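Local coordinates for uncharacterized protein (Bacteroides fragilis, PDB 4FR9) that is of unknown function but has a BLIP-like fold, resembling the beta-lactamase inhibitor protein, and belongs to the PepSY clan, at residues W53-A56 with W60-T63; N68-N71 with V77-A80; D118-E123 with D138-R143; L10-A15 with V37-D42. All coordinates share one frame; numbering follows the deposited sequence. Where two conformers were deposited one is given.

Interaction 1: residues W53-A56 with W60-T63; sequences WFDA and WLMT
The indole of Trp53 carries the methyl of selenomethionine Met62 over one face: CE of Met62 lies 3.7 Å from the centroid of the five-membered ring of Trp53, a CH-pi contact displaced toward NE1. The selenium itself stands farther above the same five-membered ring, at the distance of a loose Met-aromatic contact. Met62 runs alongside Trp53 in extended form as far as SE; its last torsion, chi3 74°, then folds CE back onto the indole. On the other side of the sheet, Trp60 directs its edge toward the face of Phe54, ring centroids 5.8 Å apart and planes inclined at 63°, in a T-shaped pair. One face of the Trp60 indole has the backbone N of Met62 above its rim. NE1 of Trp60 bonds OG1 of Thr63, along its own strand, at 2.8 Å and somewhat out of the indole plane, which helps set the turn of the ring; Tyr24 OH also bonds this hydroxyl. Two backbone bonds hold the strands together. Trp53 N gives to Met62 O at 2.8 Å, and Leu61 N gives to Trp53 O at 2.9 Å. Beyond them CD1 of Leu61 rests on CB of Asp55, whose OD1 accepts from Asn59 N in the connecting turn. The antiparallel partners are Trp53 with Met62, hydrogen-bonded, and Phe54 with Trp60, non-hydrogen-bonded, so Leu61 is the additional residue of a beta bulge. The arrangement is a beta hairpin, bulged just after its turn, joining strands 52-54 and 60-67 of the antiparallel sheet.

Interaction 2: residues N68-N71 with V77-A80; sequences NSIN and VLTA
Leu78 meets Ile70 through a single methyl. CD1 of Leu78 is 3.6 Å from the carbonyl O of Ile70 and 3.9 Å from CD1 of the same isoleucine, with CB and CG1 of Ile70 at similar range, so the methyl rests against both the carbonyl and the ethyl branch. The two side chains cross at about a right angle. Ile70 places CG1 between its backbone N and carbonyl carbon (chi1 64°), which lays the ethyl arm beside this methyl. The other methyl of Leu78, CD2, only approaches OD1 of Asn71, at 4.4 Å. One shell out, Ser69 shapes the start of the short 3-10 segment: its OG accepts from Asn71 N at 3.0 Å, an ST turn, while Asn68 N bonds to Asn72 OD1. Ile70 also packs on Val91 and Val94 of strand 90-98. On the helical side, Val77 and Ala80 lie against Phe121, seating helix 75-83 on the sheet. The contact is therefore small and apolar, lying at the protein surface; dispersion and the shedding of water hold Leu78 to Ile70, and the polar bonds nearby lie within the turn rather than between these two residues.

Interaction 3: residues D118-E123 with D138-R143; sequences DLYFSE and DTHWPR
Asp118 and Tyr120, on strand 118-121, meet His140 of an irregular segment whose backbone stays well apart from the strand, the nearest CA atoms, those of Asp118 and Asp138, being 8.4 Å from each other. The gap is crossed by side chains and two waters. His140 sends its imidazole toward the strand, and two oxygens meet its edge near the ring plane: OD2 of Asp118 lies 3.3 Å from CE1 of His140, and the hydroxyl of Tyr120 approaches from the ND1 side. The carboxylate of Asp118 is turned 37° from the imidazole, whereas the phenol of Tyr120 stands almost perpendicular to it, at 87°. One water links the phenol to the imidazole, 2.8 Å from Tyr120 OH and 2.9 Å from His140 ND1, and sits in the plane of the phenol. A second water bridges the two segments at 2.9 Å from Asp118 OD2 and 2.8 Å from Asp138 O, though with further acceptors around it, it probably cannot serve all of them at once. OD1 of Asp118 is bonded to Thr110 OG1, which anchors the carboxylate from within the sheet. Val95 and Leu97 of strand 90-98 pack against the imidazole, and His129 meets Tyr120 edge-to-face. Shared water thus links the polar groups of the two segments, and the carboxylate beside CE1 would probably polarise the imidazole.

Interaction 4: residues L10-A15 with V37-D42; sequences LPPSQA and VYYVAD
Tyr39 reaches across from strand 39-41 to the residues that lead into helix 14-19, Leu10 to Pro12. At CB the chain turns so that CG stands roughly anti to the carbonyl carbon, beside the backbone N (chi1 -87°), which sends the ring toward Pro12. Contact begins at CG, where CB of Pro12 is 4.1 Å away. At CD2 of Tyr39 the same Pro12 CB comes to 3.7 Å. It hangs over the ring face, 28° off the normal, in a CH-pi contact, and CA of Pro12 lies over the same ring. Next along, CE2 of Tyr39 has the backbone N of Pro12 at 3.5 Å and Leu10 O at 3.2 Å, the latter at the ring edge and in its plane. CZ touches this carbonyl oxygen as well. At the tip, the hydroxyl OH of Tyr39 donates to Leu10 O over a short 2.6 Å. Although Leu10 O lies in the phenol plane, the hydroxyl stands well above the plane of that carbonyl, so the bond misses the lone-pair directions. CB of Leu10 lies loosely beside the same hydroxyl. The ring is thus held by its face against the proline and by its hydroxyl on the carbonyl of Leu10, two residues earlier. Pro12 also packs on Trp32, and Ser13, the N-cap residue, bonds through OG to Ile16 N. The contact fastens the N-terminal arm and the start of helix 14-19 to strand 39-41, one edge of the sheet, which is itself paired on its inner side with strand 52-54 through Tyr39 and Phe54.

From the N terminus, interaction 4 comes first, closing a loop of 21 residues that includes most of helix 14-19. Interaction 1 then closes a hairpin, three residues separating its segments, interaction 2 the bend between strand 60-67 and helix 75-83, and interaction 3 a 14-residue excursion through strand 127-129. The four follow in series, none nested or crossing. In space they join: Trp53 packs on Val40, linking 1 with 4, while Trp53 and Met62 pack on His140 of 3. Val77 of 2 rests on Ser122 of 3. Interactions 2 and 4 lie about 32 Å apart, centre to centre, on opposite sides of the chain's centre.

Interaction 1: residues W53-A56 with W60-T63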
loop_
_atom_site.group_PDB
_atom_site.type_symbol
_atom_site.label_atom_id
_atom_site.label_comp_id
_atom_site.label_asym_id
_atom_site.label_seq_id
_atom_site.Cartn_x
_atom_site.Cartn_y
_atom_site.Cartn_z
ATOM N N TRP A 53 6.891 3.420 -4.337
ATOM C CA TRP A 53 7.684 4.432 -3.646
ATOM C C TRP A 53 9.184 4.166 -3.789
ATOM O O TRP A 53 9.646 3.054 -3.558
ATOM C CB TRP A 53 7.358 4.418 -2.158
ATOM C CG TRP A 53 5.958 4.800 -1.794
ATOM C CD1 TRP A 53 4.811 4.104 -2.001
ATOM C CD2 TRP A 53 5.580 5.984 -1.076
ATOM N NE1 TRP A 53 3.731 4.816 -1.525
ATOM C CE2 TRP A 53 4.186 5.949 -0.913
ATOM C CE3 TRP A 53 6.295 7.073 -0.560
ATOM C CZ2 TRP A 53 3.496 6.960 -0.262
ATOM C CZ3 TRP A 53 5.625 8.054 0.087
ATOM C CH2 TRP A 53 4.239 7.987 0.243
ATOM N N PHE A 54 9.928 5.232 -4.091
ATOM C CA PHE A 54 11.379 5.224 -4.237
ATOM C C PHE A 54 11.992 6.328 -3.433
ATOM O O PHE A 54 11.412 7.401 -3.290
ATOM C CB PHE A 54 11.824 5.396 -5.704
ATOM C CG PHE A 54 11.326 4.309 -6.587
ATOM C CD1 PHE A 54 10.076 4.370 -7.136
ATOM C CD2 PHE A 54 12.111 3.190 -6.827
ATOM C CE1 PHE A 54 9.610 3.346 -7.903
ATOM C CE2 PHE A 54 11.620 2.144 -7.614
ATOM C CZ PHE A 54 10.374 2.223 -8.137
ATOM N N ASP A 55 13.206 6.077 -2.950
ATOM C CA ASP A 55 14.005 7.144 -2.381
ATOM C C ASP A 55 14.863 7.833 -3.432
ATOM O O ASP A 55 14.816 7.475 -4.626
ATOM C CB ASP A 55 14.823 6.633 -1.180
ATOM C CG ASP A 55 15.931 5.680 -1.528
ATOM O OD1 ASP A 55 16.342 5.581 -2.684
ATOM O OD2 ASP A 55 16.399 5.006 -0.565
ATOM N N ALA A 56 15.635 8.824 -2.986
ATOM C CA ALA A 56 16.447 9.604 -3.895
ATOM C C ALA A 56 17.578 8.818 -4.529
ATOM O O ALA A 56 18.162 9.256 -5.544
ATOM C CB ALA A 56 16.991 10.865 -3.187
ATOM N N TRP A 60 13.791 1.061 -4.207
ATOM C CA TRP A 60 12.393 0.752 -3.960
ATOM C C TRP A 60 12.156 0.552 -2.471
ATOM O O TRP A 60 12.873 -0.226 -1.816
ATOM C CB TRP A 60 11.982 -0.515 -4.712
ATOM C CG TRP A 60 10.615 -0.969 -4.368
ATOM C CD1 TRP A 60 9.439 -0.350 -4.664
ATOM C CD2 TRP A 60 10.265 -2.140 -3.634
ATOM N NE1 TRP A 60 8.358 -1.061 -4.166
ATOM C CE2 TRP A 60 8.856 -2.165 -3.523
ATOM C CE3 TRP A 60 10.999 -3.182 -3.049
ATOM C CZ2 TRP A 60 8.178 -3.195 -2.866
ATOM C CZ3 TRP A 60 10.308 -4.194 -2.424
ATOM C CH2 TRP A 60 8.936 -4.176 -2.303
ATOM N N LEU A 61 11.130 1.235 -1.930
ATOM C CA LEU A 61 10.830 1.135 -0.529
ATOM C C LEU A 61 9.462 0.546 -0.206
ATOM O O LEU A 61 9.282 0.056 0.907
ATOM C CB LEU A 61 10.934 2.505 0.140
ATOM C CG LEU A 61 12.330 3.144 0.069
ATOM C CD1 LEU A 61 12.267 4.502 0.787
ATOM C CD2 LEU A 61 13.422 2.275 0.638
HETATM N N MSE A 62 8.497 0.647 -1.097
HETATM C CA MSE A 62 7.150 0.144 -0.806
HETATM C C MSE A 62 6.307 0.164 -2.054
HETATM O O MSE A 62 6.420 1.061 -2.858
HETATM C CB MSE A 62 6.480 1.011 0.264
HETATM C CG MSE A 62 5.192 0.351 0.838
HETATM SE SE MSE A 62 4.420 1.432 2.257
HETATM C CE MSE A 62 3.700 2.806 1.187
ATOM N N THR A 63 5.385 -0.796 -2.151
ATOM C CA THR A 63 4.287 -0.733 -3.102
ATOM C C THR A 63 2.987 -0.907 -2.349
ATOM O O THR A 63 2.853 -1.884 -1.593
ATOM C CB THR A 63 4.418 -1.818 -4.191
ATOM O OG1 THR A 63 5.665 -1.606 -4.872
ATOM C CG2 THR A 63 3.273 -1.787 -5.165
#

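Interaction 2: residues N68-N71 with V77-A80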
loop_
_atom_site.group_PDB
_atom_site.type_symbol
_atom_site.label_atom_id
_atom_site.label_comp_id
_atom_site.label_asym_id
_atom_site.label_seq_id
_atom_site.Cartn_x
_atom_site.Cartn_y
_atom_site.Cartn_z
ATOM N N ASN A 68 -10.133 -4.839 -4.339
ATOM C CA ASN A 68 -11.536 -4.329 -4.539
ATOM C C ASN A 68 -12.407 -4.592 -3.277
ATOM O O ASN A 68 -13.367 -3.873 -2.959
ATOM C CB ASN A 68 -12.214 -4.946 -5.788
ATOM C CG ASN A 68 -11.456 -4.663 -7.099
ATOM O OD1 ASN A 68 -10.816 -3.611 -7.252
ATOM N ND2 ASN A 68 -11.553 -5.603 -8.057
ATOM N N SER A 69 -12.021 -5.600 -2.502
ATOM C CA SER A 69 -12.905 -6.134 -1.456
ATOM C C SER A 69 -12.137 -7.171 -0.675
ATOM O O SER A 69 -11.082 -7.627 -1.108
ATOM C CB SER A 69 -14.199 -6.699 -2.030
ATOM O OG SER A 69 -14.191 -8.088 -2.266
ATOM N N ILE A 70 -12.713 -7.574 0.452
ATOM C CA ILE A 70 -12.126 -8.666 1.231
ATOM C C ILE A 70 -12.032 -9.966 0.448
ATOM O O ILE A 70 -11.215 -10.818 0.788
ATOM C CB ILE A 70 -12.774 -8.854 2.611
ATOM C CG1 ILE A 70 -14.249 -9.273 2.498
ATOM C CG2 ILE A 70 -12.532 -7.611 3.495
ATOM C CD1 ILE A 70 -14.856 -9.605 3.858
ATOM N N ASN A 71 -12.869 -10.157 -0.588
ATOM C CA ASN A 71 -12.762 -11.364 -1.360
ATOM C C ASN A 71 -11.508 -11.444 -2.200
ATOM O O ASN A 71 -11.206 -12.475 -2.760
ATOM C CB ASN A 71 -13.976 -11.539 -2.273
ATOM C CG ASN A 71 -15.201 -11.921 -1.530
ATOM O OD1 ASN A 71 -15.167 -12.222 -0.322
ATOM N ND2 ASN A 71 -16.297 -12.033 -2.278
ATOM N N VAL A 77 -5.940 -14.926 5.130
ATOM C CA VAL A 77 -6.197 -13.557 5.569
ATOM C C VAL A 77 -7.695 -13.307 5.643
ATOM O O VAL A 77 -8.188 -12.726 6.603
ATOM C CB VAL A 77 -5.482 -12.535 4.707
ATOM C CG1 VAL A 77 -5.759 -11.113 5.192
ATOM C CG2 VAL A 77 -3.978 -12.801 4.726
ATOM N N LEU A 78 -8.435 -13.731 4.609
ATOM C CA LEU A 78 -9.896 -13.599 4.666
ATOM C C LEU A 78 -10.447 -14.329 5.895
ATOM O O LEU A 78 -11.285 -13.791 6.607
ATOM C CB LEU A 78 -10.516 -14.147 3.381
ATOM C CG LEU A 78 -12.065 -14.104 3.364
ATOM C CD1 LEU A 78 -12.595 -12.702 3.484
ATOM C CD2 LEU A 78 -12.575 -14.849 2.092
ATOM N N THR A 79 -9.964 -15.546 6.132
ATOM C CA THR A 79 -10.396 -16.321 7.289
ATOM C C THR A 79 -10.098 -15.559 8.580
ATOM O O THR A 79 -10.973 -15.434 9.430
ATOM C CB THR A 79 -9.732 -17.715 7.306
ATOM O OG1 THR A 79 -10.157 -18.465 6.172
ATOM C CG2 THR A 79 -10.042 -18.479 8.590
ATOM N N ALA A 80 -8.884 -15.039 8.701
ATOM C CA ALA A 80 -8.516 -14.309 9.916
ATOM C C ALA A 80 -9.421 -13.102 10.129
ATOM O O ALA A 80 -9.845 -12.798 11.241
ATOM C CB ALA A 80 -7.058 -13.882 9.849
#

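Interaction 3: residues D118-E123 with D138-R143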
loop_
_atom_site.group_PDB
_atom_site.type_symbol
_atom_site.label_atom_id
_atom_site.label_comp_id
_atom_site.label_asym_id
_atom_site.label_seq_id
_atom_site.Cartn_x
_atom_site.Cartn_y
_atom_site.Cartn_z
ATOM N N ASP A 118 -7.334 0.570 10.857
ATOM C CA ASP A 118 -6.607 -0.206 9.844
ATOM C C ASP A 118 -6.064 -1.460 10.490
ATOM O O ASP A 118 -5.284 -1.393 11.444
ATOM C CB ASP A 118 -5.408 0.599 9.294
ATOM C CG ASP A 118 -5.783 1.567 8.189
ATOM O OD1 ASP A 118 -6.923 1.542 7.712
ATOM O OD2 ASP A 118 -4.875 2.359 7.795
ATOM N N LEU A 119 -6.493 -2.601 9.992
ATOM C CA LEU A 119 -6.075 -3.911 10.464
ATOM C C LEU A 119 -5.025 -4.420 9.507
ATOM O O LEU A 119 -5.276 -4.590 8.328
ATOM C CB LEU A 119 -7.264 -4.866 10.465
ATOM C CG LEU A 119 -8.496 -4.446 11.240
ATOM C CD1 LEU A 119 -9.629 -5.435 11.003
ATOM C CD2 LEU A 119 -8.163 -4.308 12.720
ATOM N N TYR A 120 -3.824 -4.671 10.038
ATOM C CA TYR A 120 -2.688 -5.145 9.256
ATOM C C TYR A 120 -2.512 -6.627 9.523
ATOM O O TYR A 120 -2.247 -7.022 10.661
ATOM C CB TYR A 120 -1.382 -4.448 9.626
ATOM C CG TYR A 120 -1.273 -2.980 9.285
ATOM C CD1 TYR A 120 -2.076 -2.045 9.876
ATOM C CD2 TYR A 120 -0.317 -2.548 8.369
ATOM C CE1 TYR A 120 -1.945 -0.670 9.573
ATOM C CE2 TYR A 120 -0.177 -1.196 8.053
ATOM C CZ TYR A 120 -1.005 -0.285 8.629
ATOM O OH TYR A 120 -0.862 1.064 8.316
ATOM N N PHE A 121 -2.628 -7.439 8.477
ATOM C CA PHE A 121 -2.470 -8.891 8.568
ATOM C C PHE A 121 -1.239 -9.360 7.813
ATOM O O PHE A 121 -0.947 -8.897 6.720
ATOM C CB PHE A 121 -3.681 -9.600 7.973
ATOM C CG PHE A 121 -4.953 -9.408 8.727
ATOM C CD1 PHE A 121 -5.281 -10.237 9.779
ATOM C CD2 PHE A 121 -5.845 -8.427 8.345
ATOM C CE1 PHE A 121 -6.464 -10.074 10.469
ATOM C CE2 PHE A 121 -7.046 -8.277 9.021
ATOM C CZ PHE A 121 -7.359 -9.085 10.079
ATOM N N SER A 122 -0.569 -10.358 8.388
ATOM C CA SER A 122 0.459 -11.077 7.686
ATOM C C SER A 122 -0.175 -11.975 6.629
ATOM O O SER A 122 -1.376 -12.281 6.668
ATOM C CB SER A 122 1.271 -11.932 8.649
ATOM O OG SER A 122 0.447 -12.966 9.149
ATOM N N GLU A 123 0.649 -12.485 5.715
ATOM C CA GLU A 123 0.227 -13.437 4.666
ATOM C C GLU A 123 -0.428 -14.663 5.245
ATOM O O GLU A 123 -1.332 -15.243 4.655
ATOM C CB GLU A 123 1.448 -13.915 3.872
ATOM C CG GLU A 123 2.028 -12.885 2.966
ATOM C CD GLU A 123 2.937 -13.535 1.938
ATOM O OE1 GLU A 123 3.602 -14.532 2.308
ATOM O OE2 GLU A 123 2.941 -13.078 0.772
ATOM N N ASP A 138 -4.617 8.932 7.076
ATOM C CA ASP A 138 -5.015 7.505 7.005
ATOM C C ASP A 138 -4.224 6.816 5.896
ATOM O O ASP A 138 -4.558 5.704 5.465
ATOM C CB ASP A 138 -6.531 7.327 6.787
ATOM C CG ASP A 138 -7.017 7.891 5.454
ATOM O OD1 ASP A 138 -6.253 8.611 4.772
ATOM O OD2 ASP A 138 -8.177 7.599 5.078
ATOM N N THR A 139 -3.171 7.490 5.436
ATOM C CA THR A 139 -2.371 7.018 4.303
ATOM C C THR A 139 -1.086 6.303 4.714
ATOM O O THR A 139 -0.602 6.460 5.829
ATOM C CB THR A 139 -1.988 8.164 3.345
ATOM O OG1 THR A 139 -0.770 8.818 3.756
ATOM C CG2 THR A 139 -3.161 9.170 3.221
ATOM N N HIS A 140 -0.538 5.545 3.772
ATOM C CA HIS A 140 0.518 4.621 4.120
ATOM C C HIS A 140 1.830 5.120 3.574
ATOM O O HIS A 140 1.917 5.444 2.403
ATOM C CB HIS A 140 0.201 3.256 3.533
ATOM C CG HIS A 140 -1.074 2.693 4.033
ATOM N ND1 HIS A 140 -1.316 2.455 5.372
ATOM C CD2 HIS A 140 -2.195 2.343 3.364
ATOM C CE1 HIS A 140 -2.555 1.983 5.499
ATOM N NE2 HIS A 140 -3.113 1.914 4.305
ATOM N N TRP A 141 2.835 5.169 4.431
ATOM C CA TRP A 141 4.166 5.628 4.100
ATOM C C TRP A 141 5.192 4.516 4.258
ATOM O O TRP A 141 4.968 3.564 4.999
ATOM C CB TRP A 141 4.561 6.763 5.049
ATOM C CG TRP A 141 3.775 8.007 4.908
ATOM C CD1 TRP A 141 2.598 8.291 5.511
ATOM C CD2 TRP A 141 4.107 9.153 4.123
ATOM N NE1 TRP A 141 2.180 9.547 5.164
ATOM C CE2 TRP A 141 3.082 10.087 4.292
ATOM C CE3 TRP A 141 5.183 9.490 3.310
ATOM C CZ2 TRP A 141 3.098 11.335 3.679
ATOM C CZ3 TRP A 141 5.188 10.728 2.704
ATOM C CH2 TRP A 141 4.147 11.624 2.875
ATOM N N PRO A 142 6.320 4.618 3.576
ATOM C CA PRO A 142 7.346 3.620 3.783
ATOM C C PRO A 142 7.838 3.505 5.216
ATOM O O PRO A 142 7.654 4.411 6.037
ATOM C CB PRO A 142 8.482 4.072 2.837
ATOM C CG PRO A 142 7.778 4.870 1.777
ATOM C CD PRO A 142 6.673 5.580 2.534
ATOM N N ARG A 143 8.476 2.379 5.506
ATOM C CA ARG A 143 9.072 2.167 6.823
ATOM C C ARG A 143 10.300 2.983 7.115
ATOM O O ARG A 143 10.663 3.146 8.287
ATOM C CB ARG A 143 9.428 0.687 7.024
ATOM C CG ARG A 143 8.219 -0.207 7.110
ATOM C CD ARG A 143 8.630 -1.657 6.958
ATOM N NE ARG A 143 7.513 -2.536 7.201
ATOM C CZ ARG A 143 7.489 -3.820 6.880
ATOM N NH1 ARG A 143 8.495 -4.417 6.275
ATOM N NH2 ARG A 143 6.392 -4.533 7.160
HETATM O O HOH W 1 -6.420 3.643 5.680
HETATM O O HOH W 2 1.190 2.232 6.774
#

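Interaction 4: residues L10-A15 with V37-D42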
loop_
_atom_site.group_PDB
_atom_site.type_symbol
_atom_site.label_atom_id
_atom_site.label_comp_id
_atom_site.label_asym_id
_atom_site.label_seq_id
_atom_site.Cartn_x
_atom_site.Cartn_y
_atom_site.Cartn_z
ATOM N N LEU A 10 9.831 18.609 -9.379
ATOM C CA LEU A 10 10.833 18.248 -10.384
ATOM C C LEU A 10 10.571 16.805 -10.802
ATOM O O LEU A 10 10.347 15.948 -9.953
ATOM C CB LEU A 10 12.220 18.391 -9.782
ATOM C CG LEU A 10 12.657 19.801 -9.373
ATOM C CD1 LEU A 10 13.948 19.734 -8.578
ATOM C CD2 LEU A 10 12.809 20.691 -10.601
ATOM N N PRO A 11 10.599 16.504 -12.106
ATOM C CA PRO A 11 10.410 15.108 -12.526
ATOM C C PRO A 11 11.510 14.196 -11.996
ATOM O O PRO A 11 12.622 14.650 -11.732
ATOM C CB PRO A 11 10.476 15.194 -14.048
ATOM C CG PRO A 11 11.335 16.394 -14.319
ATOM C CD PRO A 11 11.070 17.369 -13.204
ATOM N N PRO A 12 11.194 12.914 -11.807
ATOM C CA PRO A 12 12.199 12.010 -11.303
ATOM C C PRO A 12 13.337 11.818 -12.299
ATOM O O PRO A 12 13.132 11.818 -13.506
ATOM C CB PRO A 12 11.428 10.691 -11.123
ATOM C CG PRO A 12 10.300 10.790 -12.126
ATOM C CD PRO A 12 9.929 12.236 -12.135
ATOM N N SER A 13 14.503 11.574 -11.750
ATOM C CA SER A 13 15.649 11.206 -12.552
ATOM C C SER A 13 15.333 9.984 -13.414
ATOM O O SER A 13 14.475 9.157 -13.076
ATOM C CB SER A 13 16.811 10.845 -11.628
ATOM O OG SER A 13 16.513 9.682 -10.855
ATOM N N GLN A 14 16.074 9.822 -14.495
ATOM C CA GLN A 14 15.915 8.668 -15.340
ATOM C C GLN A 14 16.190 7.383 -14.538
ATOM O O GLN A 14 15.548 6.366 -14.774
ATOM C CB GLN A 14 16.821 8.744 -16.582
ATOM C CG GLN A 14 16.494 7.674 -17.585
ATOM C CD GLN A 14 15.078 7.782 -18.138
ATOM O OE1 GLN A 14 14.641 8.876 -18.551
ATOM N NE2 GLN A 14 14.362 6.665 -18.180
ATOM N N ALA A 15 17.126 7.438 -13.599
ATOM C CA ALA A 15 17.445 6.273 -12.782
ATOM C C ALA A 15 16.212 5.790 -11.984
ATOM O O ALA A 15 15.986 4.588 -11.877
ATOM C CB ALA A 15 18.596 6.552 -11.854
ATOM N N VAL A 37 10.823 13.173 1.025
ATOM C CA VAL A 37 12.049 12.742 0.400
ATOM C C VAL A 37 11.879 11.640 -0.658
ATOM O O VAL A 37 12.863 11.133 -1.180
ATOM C CB VAL A 37 13.111 12.354 1.479
ATOM C CG1 VAL A 37 13.316 13.486 2.490
ATOM C CG2 VAL A 37 12.808 11.003 2.126
ATOM N N TYR A 38 10.645 11.282 -0.967
ATOM C CA TYR A 38 10.326 10.176 -1.875
ATOM C C TYR A 38 9.782 10.646 -3.241
ATOM O O TYR A 38 9.274 11.767 -3.372
ATOM C CB TYR A 38 9.239 9.303 -1.233
ATOM C CG TYR A 38 9.510 8.877 0.178
ATOM C CD1 TYR A 38 10.428 7.882 0.466
ATOM C CD2 TYR A 38 8.823 9.443 1.241
ATOM C CE1 TYR A 38 10.662 7.474 1.760
ATOM C CE2 TYR A 38 9.016 9.023 2.519
ATOM C CZ TYR A 38 9.927 8.045 2.785
ATOM O OH TYR A 38 10.101 7.647 4.088
ATOM N N TYR A 39 9.878 9.763 -4.228
ATOM C CA TYR A 39 9.131 9.837 -5.452
ATOM C C TYR A 39 8.164 8.676 -5.462
ATOM O O TYR A 39 8.533 7.549 -5.076
ATOM C CB TYR A 39 10.034 9.760 -6.690
ATOM C CG TYR A 39 10.548 11.112 -7.096
ATOM C CD1 TYR A 39 11.679 11.637 -6.508
ATOM C CD2 TYR A 39 9.855 11.883 -8.021
ATOM C CE1 TYR A 39 12.192 12.911 -6.876
ATOM C CE2 TYR A 39 10.333 13.133 -8.401
ATOM C CZ TYR A 39 11.482 13.635 -7.801
ATOM O OH TYR A 39 11.932 14.879 -8.174
ATOM N N VAL A 40 6.937 8.929 -5.885
ATOM C CA VAL A 40 5.897 7.940 -5.899
ATOM C C VAL A 40 5.324 7.857 -7.294
ATOM O O VAL A 40 4.898 8.879 -7.866
ATOM C CB VAL A 40 4.772 8.248 -4.891
ATOM C CG1 VAL A 40 3.824 7.055 -4.840
ATOM C CG2 VAL A 40 5.364 8.553 -3.553
ATOM N N ALA A 41 5.315 6.656 -7.862
ATOM C CA ALA A 41 4.682 6.386 -9.150
ATOM C C ALA A 41 3.283 5.804 -8.918
ATOM O O ALA A 41 3.128 4.741 -8.326
ATOM C CB ALA A 41 5.511 5.418 -9.985
ATOM N N ASP A 42 2.264 6.522 -9.355
ATOM C CA ASP A 42 0.898 6.058 -9.388
ATOM C C ASP A 42 0.723 5.398 -10.753
ATOM O O ASP A 42 0.925 6.050 -11.793
ATOM C CB ASP A 42 -0.020 7.269 -9.179
ATOM C CG ASP A 42 -1.482 6.904 -9.125
ATOM O OD1 ASP A 42 -1.967 6.260 -10.076
ATOM O OD2 ASP A 42 -2.117 7.216 -8.086
#